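Local coordinates for protein L-2,4-diaminobutyric acid acetyltransferase (Geobacillus sp., PDB 6SLL) that catalyses acetyl transfer from acetyl coenzyme A to L-2,4-diaminobutyric acid, a step in the biosynthesis of the chemical chaperone ectoine, at residues 20-23 / 27-30; 30-35 / 48-53; 108-111 / 115-118. All coordinates share one frame; numbering follows the deposited sequence. Where two conformers were deposited one is given.

Contact 1: 20-23 / 27-30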
# COMPACT_ATOMS: atom_id res chain seq x y z
N VAL B 20 22.78 6.05 -9.27
CA VAL B 20 22.96 5.30 -8.04
C VAL B 20 21.59 4.74 -7.59
O VAL B 20 20.56 5.35 -7.72
CB VAL B 20 23.76 6.01 -7.10
CG1 VAL B 20 25.16 6.37 -7.55
CG2 VAL B 20 23.11 7.19 -6.75
N TYR B 21 21.70 3.54 -7.02
CA TYR B 21 20.52 2.73 -6.64
C TYR B 21 20.49 2.52 -5.17
O TYR B 21 21.57 2.15 -4.58
CB TYR B 21 20.54 1.39 -7.40
CG TYR B 21 20.45 1.60 -8.93
CD1 TYR B 21 19.21 1.72 -9.56
CD2 TYR B 21 21.59 1.68 -9.69
CE1 TYR B 21 19.12 1.93 -10.91
CE2 TYR B 21 21.49 1.96 -11.03
CZ TYR B 21 20.26 2.06 -11.68
OH TYR B 21 20.11 2.31 -12.99
N ARG B 22 19.36 2.66 -4.52
CA ARG B 22 19.30 2.48 -3.06
C ARG B 22 17.82 2.17 -2.69
O ARG B 22 16.92 2.43 -3.43
CB ARG B 22 19.73 3.73 -2.29
CG ARG B 22 18.87 4.94 -2.53
CD ARG B 22 19.36 6.13 -1.78
NE ARG B 22 18.60 7.38 -2.14
CZ ARG B 22 17.44 7.76 -1.57
NH1 ARG B 22 16.84 6.96 -0.70
NH2 ARG B 22 16.85 8.86 -1.95
N ARG B 23 17.64 1.67 -1.47
CA ARG B 23 16.27 1.58 -1.00
C ARG B 23 15.74 2.95 -0.58
O ARG B 23 16.52 3.87 -0.17
CB ARG B 23 16.13 0.52 0.13
CG ARG B 23 16.62 1.08 1.42
CD ARG B 23 16.45 -0.04 2.55
NE ARG B 23 16.93 -1.48 2.16
CZ ARG B 23 18.13 -2.07 1.97
NH1 ARG B 23 18.87 -1.41 2.19
NH2 ARG B 23 18.74 -3.21 1.49
N ARG B 27 11.38 9.71 4.13
CA ARG B 27 11.61 11.08 3.66
C ARG B 27 11.59 11.24 2.13
O ARG B 27 11.53 12.39 1.70
CB ARG B 27 12.85 11.65 4.28
CG ARG B 27 14.18 10.94 3.80
CD ARG B 27 15.44 11.49 4.50
NE ARG B 27 16.65 10.96 3.83
CZ ARG B 27 17.84 11.37 4.28
NH1 ARG B 27 17.86 12.18 5.31
NH2 ARG B 27 18.98 10.94 3.78
N ASP B 28 11.76 10.14 1.40
CA ASP B 28 11.68 10.19 -0.03
C ASP B 28 10.22 10.35 -0.59
O ASP B 28 10.03 10.44 -1.78
CB ASP B 28 12.31 9.00 -0.64
CG ASP B 28 13.78 8.92 -0.40
OD1 ASP B 28 14.51 9.91 -0.57
OD2 ASP B 28 14.22 7.80 -0.04
N GLY B 29 9.24 10.25 0.35
CA GLY B 29 7.87 10.11 -0.13
C GLY B 29 7.41 11.23 -1.05
O GLY B 29 6.81 10.93 -2.11
N THR B 30 7.69 12.51 -0.70
CA THR B 30 7.30 13.57 -1.59
C THR B 30 7.91 13.51 -2.95
O THR B 30 7.27 13.71 -3.97
CB THR B 30 7.49 14.93 -0.88
OG1 THR B 30 6.39 15.11 0.02
CG2 THR B 30 7.57 16.07 -1.85

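Contact 2: 30-35 / 48-53. With DAB (2,4-diaminobutyric acid), chain D.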
# COMPACT_ATOMS: atom_id res chain seq x y z
N THR B 30 7.69 12.51 -0.70
CA THR B 30 7.30 13.57 -1.59
C THR B 30 7.91 13.51 -2.95
O THR B 30 7.27 13.71 -3.97
CB THR B 30 7.49 14.93 -0.88
OG1 THR B 30 6.39 15.11 0.02
CG2 THR B 30 7.57 16.07 -1.85
N ARG B 31 9.26 13.28 -2.99
CA ARG B 31 9.92 13.28 -4.28
C ARG B 31 9.51 12.11 -5.14
O ARG B 31 9.42 12.18 -6.37
CB ARG B 31 11.43 13.34 -4.13
CG ARG B 31 11.93 14.70 -3.68
CD ARG B 31 13.47 14.98 -3.77
NE ARG B 31 14.24 14.07 -3.12
CZ ARG B 31 15.44 13.74 -3.50
NH1 ARG B 31 16.12 14.01 -4.67
NH2 ARG B 31 16.05 12.90 -2.67
N VAL B 32 9.24 10.96 -4.46
CA VAL B 32 8.68 9.81 -5.22
C VAL B 32 7.30 10.12 -5.75
O VAL B 32 6.98 9.85 -6.90
CB VAL B 32 8.69 8.53 -4.31
CG1 VAL B 32 7.89 7.44 -4.99
CG2 VAL B 32 10.10 8.11 -4.05
N TRP B 33 6.44 10.75 -4.92
CA TRP B 33 5.13 11.16 -5.33
C TRP B 33 5.22 12.06 -6.59
O TRP B 33 4.46 11.89 -7.53
CB TRP B 33 4.45 11.83 -4.15
CG TRP B 33 3.06 12.38 -4.45
CD1 TRP B 33 1.89 11.70 -4.45
CD2 TRP B 33 2.76 13.75 -4.83
NE1 TRP B 33 0.86 12.55 -4.77
CE2 TRP B 33 1.35 13.80 -4.99
CE3 TRP B 33 3.53 14.89 -4.96
CZ2 TRP B 33 0.72 14.97 -5.30
CZ3 TRP B 33 2.89 16.07 -5.22
CH2 TRP B 33 1.52 16.11 -5.43
N GLU B 34 6.14 13.03 -6.51
CA GLU B 34 6.31 13.92 -7.67
C GLU B 34 6.72 13.19 -8.91
O GLU B 34 6.21 13.46 -10.04
CB GLU B 34 7.33 15.01 -7.33
CG GLU B 34 6.79 16.02 -6.29
CD GLU B 34 7.77 17.01 -5.82
OE1 GLU B 34 8.97 16.73 -5.90
OE2 GLU B 34 7.33 18.07 -5.33
N LEU B 35 7.63 12.18 -8.77
CA LEU B 35 8.02 11.34 -9.92
C LEU B 35 6.84 10.61 -10.52
O LEU B 35 6.61 10.61 -11.72
CB LEU B 35 9.13 10.34 -9.51
CG LEU B 35 9.54 9.35 -10.53
CD1 LEU B 35 10.49 9.97 -11.53
CD2 LEU B 35 10.29 8.18 -9.93
N TYR B 48 1.39 10.47 1.40
CA TYR B 48 1.48 9.59 2.59
C TYR B 48 1.74 8.15 2.17
O TYR B 48 2.51 7.46 2.85
CB TYR B 48 0.16 9.73 3.39
CG TYR B 48 0.17 9.04 4.72
CD1 TYR B 48 -0.15 7.69 4.80
CD2 TYR B 48 0.41 9.70 5.89
CE1 TYR B 48 -0.20 7.06 6.00
CE2 TYR B 48 0.39 9.09 7.11
CZ TYR B 48 0.06 7.77 7.21
OH TYR B 48 -0.04 7.09 8.40
N CYS B 49 1.07 7.65 1.13
CA CYS B 49 1.31 6.30 0.64
C CYS B 49 2.76 6.07 0.37
O CYS B 49 3.33 5.02 0.71
CB CYS B 49 0.45 6.06 -0.59
SG CYS B 49 0.58 4.40 -1.29
N TYR B 50 3.41 7.00 -0.33
CA TYR B 50 4.82 6.81 -0.65
C TYR B 50 5.71 6.95 0.55
O TYR B 50 6.78 6.26 0.59
CB TYR B 50 5.21 7.75 -1.83
CG TYR B 50 4.40 7.44 -3.06
CD1 TYR B 50 4.65 6.29 -3.80
CD2 TYR B 50 3.36 8.24 -3.46
CE1 TYR B 50 3.86 5.94 -4.87
CE2 TYR B 50 2.55 7.88 -4.54
CZ TYR B 50 2.81 6.74 -5.25
OH TYR B 50 1.95 6.38 -6.25
N MET B 51 5.35 7.69 1.55
CA MET B 51 6.07 7.66 2.83
C MET B 51 5.95 6.32 3.47
O MET B 51 6.95 5.77 3.98
CB MET B 51 5.47 8.75 3.77
CG MET B 51 5.68 10.10 3.31
SD MET B 51 4.84 11.33 4.37
CE MET B 51 4.99 12.74 3.29
N LEU B 52 4.75 5.69 3.46
CA LEU B 52 4.59 4.34 3.99
C LEU B 52 5.43 3.36 3.31
O LEU B 52 6.02 2.45 3.95
CB LEU B 52 3.19 3.82 3.93
CG LEU B 52 2.16 4.41 4.72
CD1 LEU B 52 0.85 3.60 4.56
CD2 LEU B 52 2.53 4.44 6.22
N LEU B 53 5.49 3.42 1.98
CA LEU B 53 6.33 2.48 1.27
C LEU B 53 7.77 2.64 1.64
O LEU B 53 8.47 1.66 1.86
CB LEU B 53 6.10 2.68 -0.24
CG LEU B 53 4.76 2.17 -0.77
CD1 LEU B 53 4.46 2.74 -2.14
CD2 LEU B 53 4.72 0.64 -0.84
N DAB D . -3.90 10.91 6.77
CA DAB D . -3.38 9.55 6.52
C DAB D . -4.21 8.87 5.42
O DAB D . -5.35 9.31 5.21
CB DAB D . -3.21 8.70 7.77
CG DAB D . -4.48 8.29 8.34
ND DAB D . -4.20 7.51 9.61
OXT DAB D . -3.72 7.87 4.92

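Contact 3: 108-111 / 115-118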
# COMPACT_ATOMS: atom_id res chain seq x y z
N THR B 108 16.32 -5.75 -11.69
CA THR B 108 17.35 -6.76 -11.43
C THR B 108 17.87 -6.49 -10.01
O THR B 108 18.05 -7.44 -9.18
CB THR B 108 18.50 -6.61 -12.45
OG1 THR B 108 17.96 -6.96 -13.72
CG2 THR B 108 19.71 -7.46 -12.10
N GLY B 109 18.15 -5.26 -9.66
CA GLY B 109 18.65 -4.97 -8.33
C GLY B 109 17.68 -5.27 -7.25
O GLY B 109 18.06 -5.82 -6.18
N LEU B 110 16.39 -5.04 -7.44
CA LEU B 110 15.40 -5.40 -6.47
C LEU B 110 15.43 -6.88 -6.18
O LEU B 110 15.35 -7.31 -5.01
CB LEU B 110 14.01 -5.00 -6.99
CG LEU B 110 12.80 -5.40 -6.15
CD1 LEU B 110 12.92 -4.84 -4.71
CD2 LEU B 110 11.54 -4.97 -6.84
N MET B 111 15.59 -7.68 -7.16
CA MET B 111 15.54 -9.12 -6.98
C MET B 111 16.79 -9.67 -6.29
O MET B 111 16.77 -10.80 -5.84
CB MET B 111 15.28 -9.85 -8.29
CG MET B 111 13.90 -9.50 -8.86
SD MET B 111 12.52 -9.38 -7.86
CE MET B 111 12.70 -10.87 -7.52
N ALA B 115 15.56 -9.08 1.37
CA ALA B 115 14.17 -9.38 1.60
C ALA B 115 13.49 -9.99 0.44
O ALA B 115 12.31 -10.41 0.58
CB ALA B 115 13.42 -8.14 2.08
N CYS B 116 14.15 -10.14 -0.70
CA CYS B 116 13.56 -10.84 -1.85
C CYS B 116 14.13 -12.25 -2.00
O CYS B 116 13.86 -12.98 -2.95
CB CYS B 116 13.83 -10.04 -3.16
SG CYS B 116 12.83 -8.54 -3.10
N HIS B 117 14.93 -12.69 -1.01
CA HIS B 117 15.44 -14.06 -1.05
C HIS B 117 14.25 -15.01 -1.04
O HIS B 117 13.34 -14.88 -0.23
CB HIS B 117 16.31 -14.31 0.20
CG HIS B 117 16.69 -15.71 0.34
ND1 HIS B 117 15.96 -16.65 1.07
CD2 HIS B 117 17.75 -16.36 -0.15
CE1 HIS B 117 16.64 -17.81 1.00
NE2 HIS B 117 17.66 -17.62 0.26
N GLY B 118 14.31 -16.03 -1.88
CA GLY B 118 13.25 -17.01 -1.89
C GLY B 118 12.02 -16.63 -2.76
O GLY B 118 11.08 -17.41 -2.74
O HOH W 1 14.85 -12.83 -5.44

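Contact 1: 20-23 / 27-30
R22 and D28 form a two-pronged salt bridge. It ties strand 20-22, at the edge of the GNAT sheet next to strand 62-66, to the residues that lead into helix 29-39. The guanidinium meets the carboxylate end-on, with one nitrogen for each oxygen. R22 NH1 donates to D28 OD2 at 2.8 Å. R22 NH2 donates to D28 OD1 at 2.9 Å. Both bonds are nearly straight, at 162° and 170°. Both oxygens lie close to the guanidinium plane, yet the carboxylate is turned 41° against it. OD2 is met on its syn side, somewhat out of plane, while the twist lifts NH2 above the carboxylate plane at OD1. The R22 chain runs extended from CG to NE, which carries its charged end across to D28.

Other partners fix the two groups further. R22 NH1 also bonds back to R23 O at 3.2 Å, off the carbonyl plane. R22 NE forms a salt bridge with E65 on strand 62-66. The guanidinium thus uses all three of its nitrogens and has little freedom to turn. D28 OD2 also accepts from the backbone N of E25. With a leucine in place of R22, the carboxylate of D28 would probably lose its countercharge, and E65 would lose a partner too. D28 is buried, and the close positive charge is likely to keep it ionised.

Contact 2: 30-35 / 48-53
W33 and Y50 bring two aromatic rings together without stacking them. The rings meet rim to rim, and neither lies over the face of the other. The centroid of the W33 five-membered ring is 6.0 Å from that of the Y50 ring, and the planes are 57° apart. Y50 CD2 sits at the W33 edge, in the plane of the indole, and also packs on W33 CB at 3.8 Å. At the other ortho carbon, Y50 CD1 meets V32 CG1 at 3.6 Å. V32 CG1 and W33 CB both come obliquely from the same side of the Y50 ring. The V32 methyl is anti to its backbone N (chi1 170°). The helix segments 30-35 and 48-53 pass with their axes 8.4 Å apart.

Y48 points away from this packing. DAB CA lies 3.7 Å above the plane of its ring. Its hydroxyl bonds T125 of the second subunit. Through the Y48 ring, helix 47-56 covers a DAB held mainly by residues of that subunit, D43, Q90 and E168 among them. The packing between the helices is apolar, and the Y50 hydroxyl is satisfied outside it by Q90 and N45. Its bond to Q90, a DAB-pocket residue, is consistent with a second-shell role in positioning that side chain.

Contact 3: 108-111 / 115-118
C116 carries most of this contact and packs against L110 and M111 near the end of helix 102-112. The contact lies in the GNAT domain, where the chain turns from this helix towards strand 121-125. After the helix the chain folds back, so that the CA atoms of M111 and C116 lie only 5.8 Å apart. The C116 side chain points at the helix. Its SG is anti to the carbonyl carbon, beside the backbone N (chi1 -70°), and this places the sulfur next to L110. C116 SG is 3.4 Å from L110 O and 4.0 Å from L110 CD1. The sulfur thus touches both a backbone oxygen and a methyl of one residue. C116 CB lies alongside, 3.6 Å from L110 O.

L110 shares its side chain between this contact and the sheet. It packs on I74 and A76 of strand 69-78 and on L86 of strand 85-93. M111 has a curled side chain that also reaches L86, with V119 and Y140 nearby. Its part in the contact is mostly made by its backbone. One water joins the two segments. It donates to M111 O at 2.8 Å and to C116 O at 2.7 Å, so one molecule serves two carbonyls.

On either side of C116 in the chain, A115 O and H117 O both accept from R78 NH1.

This is structural packing, and the L110 side chain is about 12 Å from both bound coenzyme A and bound DAB. The close part is a thiol against a carbonyl and a methyl. The carbonyl oxygens of M111 and C116 are both acceptors, and the shared water supplies a hydrogen to each.

In the fold
From the N terminus, contact 1 comes first and closes the short connection between strand 20-22 and helix 29-39. Contact 2 begins on T30, which contact 1 also holds, and closes the longer connection to helix 47-56. The two are neighbours in space: G29 packs on Y50 and M51. T30 reaches M158 of the second subunit, so both contacts border the dimer interface. Contact 3 opens much later. Its centre is about 17 Å from that of contact 1 and about 21 Å from that of contact 2. The three follow in series, none nested or crossed. Contact 1 ties the edge strand to the start of a helix, contact 2 joins two helices, and contact 3 folds a loop back on its helix.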